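Side-chain contacts in glycoside hydrolase family 81 (Clostridium thermocellum, PDB 6FOP), which probably hydrolyses beta-1,3-glucans such as laminarin, as a family 81 glycoside hydrolase of a bacterial cellulosome: residues Y594-Y599 against A623-A628; I617-Y622 against K631-E636. All blocks are in the same frame, centred on the assembly; numbering follows the deposited sequence.

Overall arrangement
From the N-terminal side, helix 592-606 gives the first half of contact 1 and helix 615-622, next in the chain, the first half of contact 2. Segment 623-628, a turn leading into helix 627-633, then reaches back to helix 592-606, closing contact 1 over 24 residues. Helix 627-633 and its exit return to helix 615-622, closing contact 2 over nine. The segments therefore alternate and the two closures cross, with centres about 10 Å apart. Direct packing joins them, as between Tyr599 CD2 and Tyr622 CD1 at 3.5 Å. Together they tie three consecutive helices of the family 81 C-terminal domain, which belongs to the six-hairpin clan.

Contact 1 (Y594-Y599 against A623-A628); sequences YIKQNY and ALYDPA
Ile595 meets Leu624 and Tyr625 with different branches. Its CG2, anti to the backbone N because chi1 is -63°, lies 3.6 Å from Tyr625 CB, and the two side chains run alongside one another with opposite headings. The other branch runs toward the preceding residue of the turn, placing Ile595 CD1 3.9 Å from Leu624 CB.

Lys596 follows with its aliphatic chain laid over a face of the Tyr625 ring. The evidence is direct: Lys596 CB stands 3.8 Å from the centroid of the Tyr625 ring and only 5° off its normal, a centred CH-pi contact. A bend at chi2 (56°) carries the chain across the ring toward one side, where Lys596 CD comes within 3.6 Å of Tyr625 CE2. Beyond the ring, the ammonium group forms a salt bridge with Glu600 and a hydrogen bond with Tyr622 OH, so the aliphatic part packs on Tyr625 while the polar end is held by these two residues.

The contact thus packs helix 592-606 against the turn between helices 615-622 and 627-633, while Asn598, on another side of helix 592-606, is hydrogen-bonded to the nickel ligand His574. Tyr621 of helix 615-622 also touches Ile595, and Leu656 of helix 646-659 touches Leu624.

Contact 2 (I617-Y622 against K631-E636); sequences IQYMYY and KNMWNE. With MG (magnesium ion), chain Z.
Met633 runs roughly perpendicular to the Tyr619 side chain; its CB covers the ring face near the hydroxyl end, while SD and CE lie on the same side of the plane but beyond the CD1-CE1 edge. Near the backbone, Met633 CB sits 3.7 Å from the centroid of the Tyr619 ring and 21° off its normal, a CH-pi contact displaced toward the hydroxyl-bearing rim. Farther out the sulfur approaches the same ring obliquely: Met633 SD is 4.6 Å from the Tyr619 centroid, a Met-aromatic contact. The bend at the thioether, chi3 -70°, turns the methyl back along the CE1-CD1 edge, with Met633 CE 3.7 Å from Tyr619 CE1. This methyl also reaches the next ring, lying 3.9 Å from Tyr622 CD2, so it touches both tyrosines.

Along the CD2-CE2 edge, on the same side of the plane, the Tyr619 ring meets backbone: Tyr619 CE2 is 3.4 Å from Met633 O, and CD2 adjoins the start of Trp634. At the ring's polar end, water 1 bridges the segments, bound at 2.7 Å to Tyr619 OH and donating to Met633 O.

Trp634 leaves helical geometry here, and its carbonyl oxygen binds the magnesium ion at 2.3 Å. Lys631 O and water 2 are further ligands, so the metal clasps the last turn of helix 627-633, while Tyr650 stacks on the Trp634 indole.

The chemistry implies a division of labour: an aliphatic carbon lies over the aromatic face and the thioether approaches it obliquely, whereas water and metal engage the carbonyl oxygens at the helix end. The magnesium would probably polarise the two carbonyls it binds.

Contact 1 (Y594-Y599 against A623-A628)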
loop_
_atom_site.group_PDB
_atom_site.type_symbol
_atom_site.label_atom_id
_atom_site.label_comp_id
_atom_site.label_asym_id
_atom_site.label_seq_id
_atom_site.Cartn_x
_atom_site.Cartn_y
_atom_site.Cartn_z
ATOM N N TYR A 594 21.439 5.302 7.080
ATOM C CA TYR A 594 20.583 4.127 7.219
ATOM C C TYR A 594 20.995 3.041 6.222
ATOM O O TYR A 594 20.983 1.858 6.564
ATOM C CB TYR A 594 19.077 4.448 7.080
ATOM C CG TYR A 594 18.239 3.194 7.256
ATOM C CD1 TYR A 594 18.033 2.643 8.526
ATOM C CD2 TYR A 594 17.718 2.511 6.154
ATOM C CE1 TYR A 594 17.329 1.450 8.683
ATOM C CE2 TYR A 594 17.014 1.318 6.302
ATOM C CZ TYR A 594 16.797 0.809 7.584
ATOM O OH TYR A 594 16.109 -0.370 7.732
ATOM N N ILE A 595 21.353 3.423 4.988
ATOM C CA ILE A 595 21.855 2.414 4.027
ATOM C C ILE A 595 23.015 1.612 4.680
ATOM O O ILE A 595 23.034 0.383 4.678
ATOM C CB ILE A 595 22.414 3.083 2.726
ATOM C CG1 ILE A 595 21.364 3.865 1.916
ATOM C CG2 ILE A 595 23.135 2.060 1.863
ATOM C CD1 ILE A 595 20.351 3.002 1.247
ATOM N N LYS A 596 23.963 2.337 5.265
ATOM C CA LYS A 596 25.109 1.721 5.945
ATOM C C LYS A 596 24.671 0.811 7.096
ATOM O O LYS A 596 25.085 -0.335 7.164
ATOM C CB LYS A 596 26.085 2.801 6.418
ATOM C CG LYS A 596 27.353 2.255 7.068
ATOM C CD LYS A 596 28.092 1.298 6.145
ATOM C CE LYS A 596 29.580 1.144 6.449
ATOM N NZ LYS A 596 30.175 -0.091 5.848
ATOM N N GLN A 597 23.780 1.307 7.963
ATOM C CA GLN A 597 23.288 0.523 9.098
ATOM C C GLN A 597 22.538 -0.726 8.652
ATOM O O GLN A 597 22.652 -1.797 9.267
ATOM C CB GLN A 597 22.369 1.368 9.975
ATOM C CG GLN A 597 23.030 2.484 10.756
ATOM C CD GLN A 597 22.007 3.355 11.483
ATOM O OE1 GLN A 597 20.941 3.671 10.959
ATOM N NE2 GLN A 597 22.326 3.733 12.703
ATOM N N ASN A 598 21.672 -0.558 7.644
ATOM C CA ASN A 598 20.859 -1.668 7.133
ATOM C C ASN A 598 21.761 -2.751 6.535
ATOM O O ASN A 598 21.633 -3.950 6.846
ATOM C CB ASN A 598 19.806 -1.118 6.153
ATOM C CG ASN A 598 18.977 -2.195 5.510
ATOM O OD1 ASN A 598 19.484 -3.049 4.776
ATOM N ND2 ASN A 598 17.655 -2.139 5.730
ATOM N N TYR A 599 22.682 -2.334 5.668
ATOM C CA TYR A 599 23.641 -3.255 5.064
ATOM C C TYR A 599 24.515 -3.956 6.093
ATOM O O TYR A 599 24.695 -5.183 6.009
ATOM C CB TYR A 599 24.466 -2.498 4.027
ATOM C CG TYR A 599 25.520 -3.297 3.303
ATOM C CD1 TYR A 599 25.225 -3.966 2.111
ATOM C CD2 TYR A 599 26.833 -3.321 3.753
ATOM C CE1 TYR A 599 26.218 -4.668 1.437
ATOM C CE2 TYR A 599 27.820 -3.985 3.059
ATOM C CZ TYR A 599 27.493 -4.704 1.925
ATOM O OH TYR A 599 28.491 -5.369 1.232
ATOM N N ALA A 623 25.481 1.207 -2.983
ATOM C CA ALA A 623 25.898 2.345 -3.796
ATOM C C ALA A 623 25.163 3.651 -3.455
ATOM O O ALA A 623 25.633 4.714 -3.843
ATOM C CB ALA A 623 25.720 2.033 -5.271
ATOM N N LEU A 624 24.055 3.572 -2.692
ATOM C CA LEU A 624 23.390 4.765 -2.174
ATOM C C LEU A 624 24.054 5.321 -0.907
ATOM O O LEU A 624 23.623 6.363 -0.378
ATOM C CB LEU A 624 21.910 4.500 -1.955
ATOM C CG LEU A 624 21.136 4.159 -3.224
ATOM C CD1 LEU A 624 19.788 3.520 -2.905
ATOM C CD2 LEU A 624 20.959 5.395 -4.103
ATOM N N TYR A 625 25.145 4.672 -0.479
ATOM C CA TYR A 625 26.044 5.208 0.558
ATOM C C TYR A 625 27.478 5.402 0.011
ATOM O O TYR A 625 28.067 6.455 0.178
ATOM C CB TYR A 625 26.056 4.239 1.743
ATOM C CG TYR A 625 27.085 4.512 2.799
ATOM C CD1 TYR A 625 26.949 5.590 3.664
ATOM C CD2 TYR A 625 28.215 3.695 2.938
ATOM C CE1 TYR A 625 27.888 5.841 4.650
ATOM C CE2 TYR A 625 29.153 3.930 3.927
ATOM C CZ TYR A 625 28.995 5.007 4.770
ATOM O OH TYR A 625 29.948 5.241 5.735
ATOM N N ASP A 626 28.023 4.363 -0.614
ATOM C CA ASP A 626 29.422 4.389 -1.089
ATOM C C ASP A 626 29.506 3.686 -2.446
ATOM O O ASP A 626 29.796 2.490 -2.519
ATOM C CB ASP A 626 30.357 3.756 -0.065
ATOM C CG ASP A 626 31.819 3.918 -0.425
ATOM O OD1 ASP A 626 32.139 4.340 -1.574
ATOM O OD2 ASP A 626 32.647 3.579 0.456
ATOM N N PRO A 627 29.214 4.434 -3.522
ATOM C CA PRO A 627 29.256 3.808 -4.845
ATOM C C PRO A 627 30.637 3.308 -5.281
ATOM O O PRO A 627 30.720 2.332 -6.017
ATOM C CB PRO A 627 28.726 4.882 -5.790
ATOM C CG PRO A 627 28.517 6.111 -4.993
ATOM C CD PRO A 627 28.715 5.821 -3.554
ATOM N N ALA A 628 31.700 3.974 -4.838
ATOM C CA ALA A 628 33.042 3.507 -5.192
ATOM C C ALA A 628 33.328 2.126 -4.595
ATOM O O ALA A 628 33.848 1.234 -5.270
ATOM C CB ALA A 628 34.094 4.507 -4.759
#

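Contact 2 (I617-Y622 against K631-E636)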
loop_
_atom_site.group_PDB
_atom_site.type_symbol
_atom_site.label_atom_id
_atom_site.label_comp_id
_atom_site.label_asym_id
_atom_site.label_seq_id
_atom_site.Cartn_x
_atom_site.Cartn_y
_atom_site.Cartn_z
ATOM N N ILE A 617 21.827 -6.995 -6.000
ATOM C CA ILE A 617 20.808 -6.176 -5.333
ATOM C C ILE A 617 21.471 -5.414 -4.183
ATOM O O ILE A 617 21.230 -4.211 -4.005
ATOM C CB ILE A 617 19.680 -7.052 -4.800
ATOM C CG1 ILE A 617 19.000 -7.868 -5.894
ATOM C CG2 ILE A 617 18.655 -6.229 -4.046
ATOM C CD1 ILE A 617 18.444 -7.088 -7.024
ATOM N N GLN A 618 22.301 -6.112 -3.385
ATOM C CA GLN A 618 22.902 -5.467 -2.210
ATOM C C GLN A 618 23.907 -4.401 -2.578
ATOM O O GLN A 618 24.016 -3.376 -1.897
ATOM C CB GLN A 618 23.551 -6.488 -1.288
ATOM C CG GLN A 618 22.555 -7.411 -0.617
ATOM C CD GLN A 618 21.655 -6.693 0.351
ATOM O OE1 GLN A 618 21.949 -5.579 0.763
ATOM N NE2 GLN A 618 20.579 -7.365 0.763
ATOM N N TYR A 619 24.673 -4.630 -3.656
ATOM C CA TYR A 619 25.639 -3.594 -4.039
ATOM C C TYR A 619 24.976 -2.394 -4.719
ATOM O O TYR A 619 25.456 -1.260 -4.554
ATOM C CB TYR A 619 26.762 -4.168 -4.898
ATOM C CG TYR A 619 27.599 -5.249 -4.241
ATOM C CD1 TYR A 619 27.745 -5.323 -2.860
ATOM C CD2 TYR A 619 28.257 -6.184 -5.014
ATOM C CE1 TYR A 619 28.539 -6.287 -2.260
ATOM C CE2 TYR A 619 29.040 -7.167 -4.423
ATOM C CZ TYR A 619 29.154 -7.241 -3.054
ATOM O OH TYR A 619 29.944 -8.200 -2.468
ATOM N N MET A 620 23.854 -2.599 -5.425
ATOM C CA MET A 620 23.063 -1.458 -5.901
ATOM C C MET A 620 22.541 -0.621 -4.740
ATOM O O MET A 620 22.568 0.620 -4.785
ATOM C CB MET A 620 21.911 -1.920 -6.763
ATOM C CG MET A 620 22.355 -2.431 -8.123
ATOM S SD MET A 620 20.897 -2.730 -9.155
ATOM C CE MET A 620 20.247 -4.237 -8.462
ATOM N N TYR A 621 22.119 -1.303 -3.660
ATOM C CA TYR A 621 21.646 -0.627 -2.458
ATOM C C TYR A 621 22.786 0.125 -1.756
ATOM O O TYR A 621 22.670 1.317 -1.440
ATOM C CB TYR A 621 21.058 -1.668 -1.522
ATOM C CG TYR A 621 20.511 -1.119 -0.241
ATOM C CD1 TYR A 621 19.301 -0.410 -0.234
ATOM C CD2 TYR A 621 21.141 -1.362 0.978
ATOM C CE1 TYR A 621 18.786 0.098 0.943
ATOM C CE2 TYR A 621 20.606 -0.871 2.162
ATOM C CZ TYR A 621 19.431 -0.138 2.140
ATOM O OH TYR A 621 18.898 0.329 3.343
ATOM N N TYR A 622 23.931 -0.567 -1.603
ATOM C CA TYR A 622 25.078 -0.001 -0.890
ATOM C C TYR A 622 25.649 1.198 -1.648
ATOM O O TYR A 622 26.225 2.106 -1.026
ATOM C CB TYR A 622 26.179 -1.038 -0.642
ATOM C CG TYR A 622 27.194 -0.596 0.372
ATOM C CD1 TYR A 622 26.867 -0.492 1.720
ATOM C CD2 TYR A 622 28.503 -0.334 -0.003
ATOM C CE1 TYR A 622 27.791 -0.068 2.652
ATOM C CE2 TYR A 622 29.440 0.092 0.935
ATOM C CZ TYR A 622 29.090 0.183 2.265
ATOM O OH TYR A 622 30.016 0.588 3.201
ATOM N N LYS A 631 31.127 -0.455 -6.512
ATOM C CA LYS A 631 31.763 -0.788 -7.777
ATOM C C LYS A 631 32.944 -1.755 -7.602
ATOM O O LYS A 631 33.111 -2.688 -8.374
ATOM C CB LYS A 631 32.251 0.487 -8.448
ATOM C CG LYS A 631 32.825 0.251 -9.839
ATOM C CD LYS A 631 33.313 1.539 -10.486
ATOM C CE LYS A 631 34.011 1.272 -11.817
ATOM N NZ LYS A 631 34.475 2.534 -12.436
ATOM N N ASN A 632 33.734 -1.528 -6.570
ATOM C CA ASN A 632 34.873 -2.383 -6.298
ATOM C C ASN A 632 34.449 -3.826 -5.968
ATOM O O ASN A 632 35.080 -4.773 -6.431
ATOM C CB ASN A 632 35.726 -1.782 -5.189
ATOM C CG ASN A 632 37.191 -2.154 -5.312
ATOM O OD1 ASN A 632 37.785 -2.066 -6.387
ATOM N ND2 ASN A 632 37.782 -2.573 -4.218
ATOM N N MET A 633 33.378 -3.965 -5.175
ATOM C CA MET A 633 32.874 -5.282 -4.780
ATOM C C MET A 633 32.139 -5.983 -5.911
ATOM O O MET A 633 32.107 -7.212 -5.974
ATOM C CB MET A 633 31.978 -5.196 -3.548
ATOM C CG MET A 633 32.701 -4.706 -2.311
ATOM S SD MET A 633 31.707 -4.750 -0.820
ATOM C CE MET A 633 30.524 -3.441 -1.119
ATOM N N TRP A 634 31.501 -5.210 -6.786
ATOM C CA TRP A 634 30.821 -5.818 -7.893
ATOM C C TRP A 634 31.832 -6.541 -8.793
ATOM O O TRP A 634 32.968 -6.105 -8.973
ATOM C CB TRP A 634 30.059 -4.753 -8.698
ATOM C CG TRP A 634 29.226 -5.358 -9.802
ATOM C CD1 TRP A 634 27.964 -5.815 -9.701
ATOM C CD2 TRP A 634 29.628 -5.612 -11.155
ATOM N NE1 TRP A 634 27.526 -6.336 -10.902
ATOM C CE2 TRP A 634 28.552 -6.258 -11.802
ATOM C CE3 TRP A 634 30.819 -5.438 -11.859
ATOM C CZ2 TRP A 634 28.595 -6.621 -13.146
ATOM C CZ3 TRP A 634 30.852 -5.811 -13.203
ATOM C CH2 TRP A 634 29.772 -6.418 -13.813
ATOM N N ASN A 635 31.388 -7.643 -9.391
ATOM C CA ASN A 635 32.156 -8.272 -10.457
ATOM C C ASN A 635 31.265 -9.138 -11.322
ATOM O O ASN A 635 30.086 -9.367 -10.997
ATOM C CB ASN A 635 33.280 -9.117 -9.860
ATOM C CG ASN A 635 32.741 -10.222 -8.977
ATOM O OD1 ASN A 635 32.158 -11.178 -9.475
ATOM N ND2 ASN A 635 32.971 -10.115 -7.678
ATOM N N GLU A 636 31.802 -9.566 -12.455
ATOM C CA GLU A 636 31.063 -10.373 -13.411
ATOM C C GLU A 636 30.770 -11.778 -13.005
ATOM O O GLU A 636 30.042 -12.452 -13.743
ATOM C CB GLU A 636 31.882 -10.521 -14.693
ATOM C CG GLU A 636 31.891 -9.257 -15.460
ATOM C CD GLU A 636 32.376 -9.431 -16.896
ATOM O OE1 GLU A 636 31.992 -10.412 -17.608
ATOM O OE2 GLU A 636 33.032 -8.479 -17.336
HETATM MG MG MG Z . 34.455 -4.410 -9.448
HETATM O O HOH W 1 31.555 -9.321 -4.363
HETATM O O HOH W 2 34.078 -3.575 -11.640
#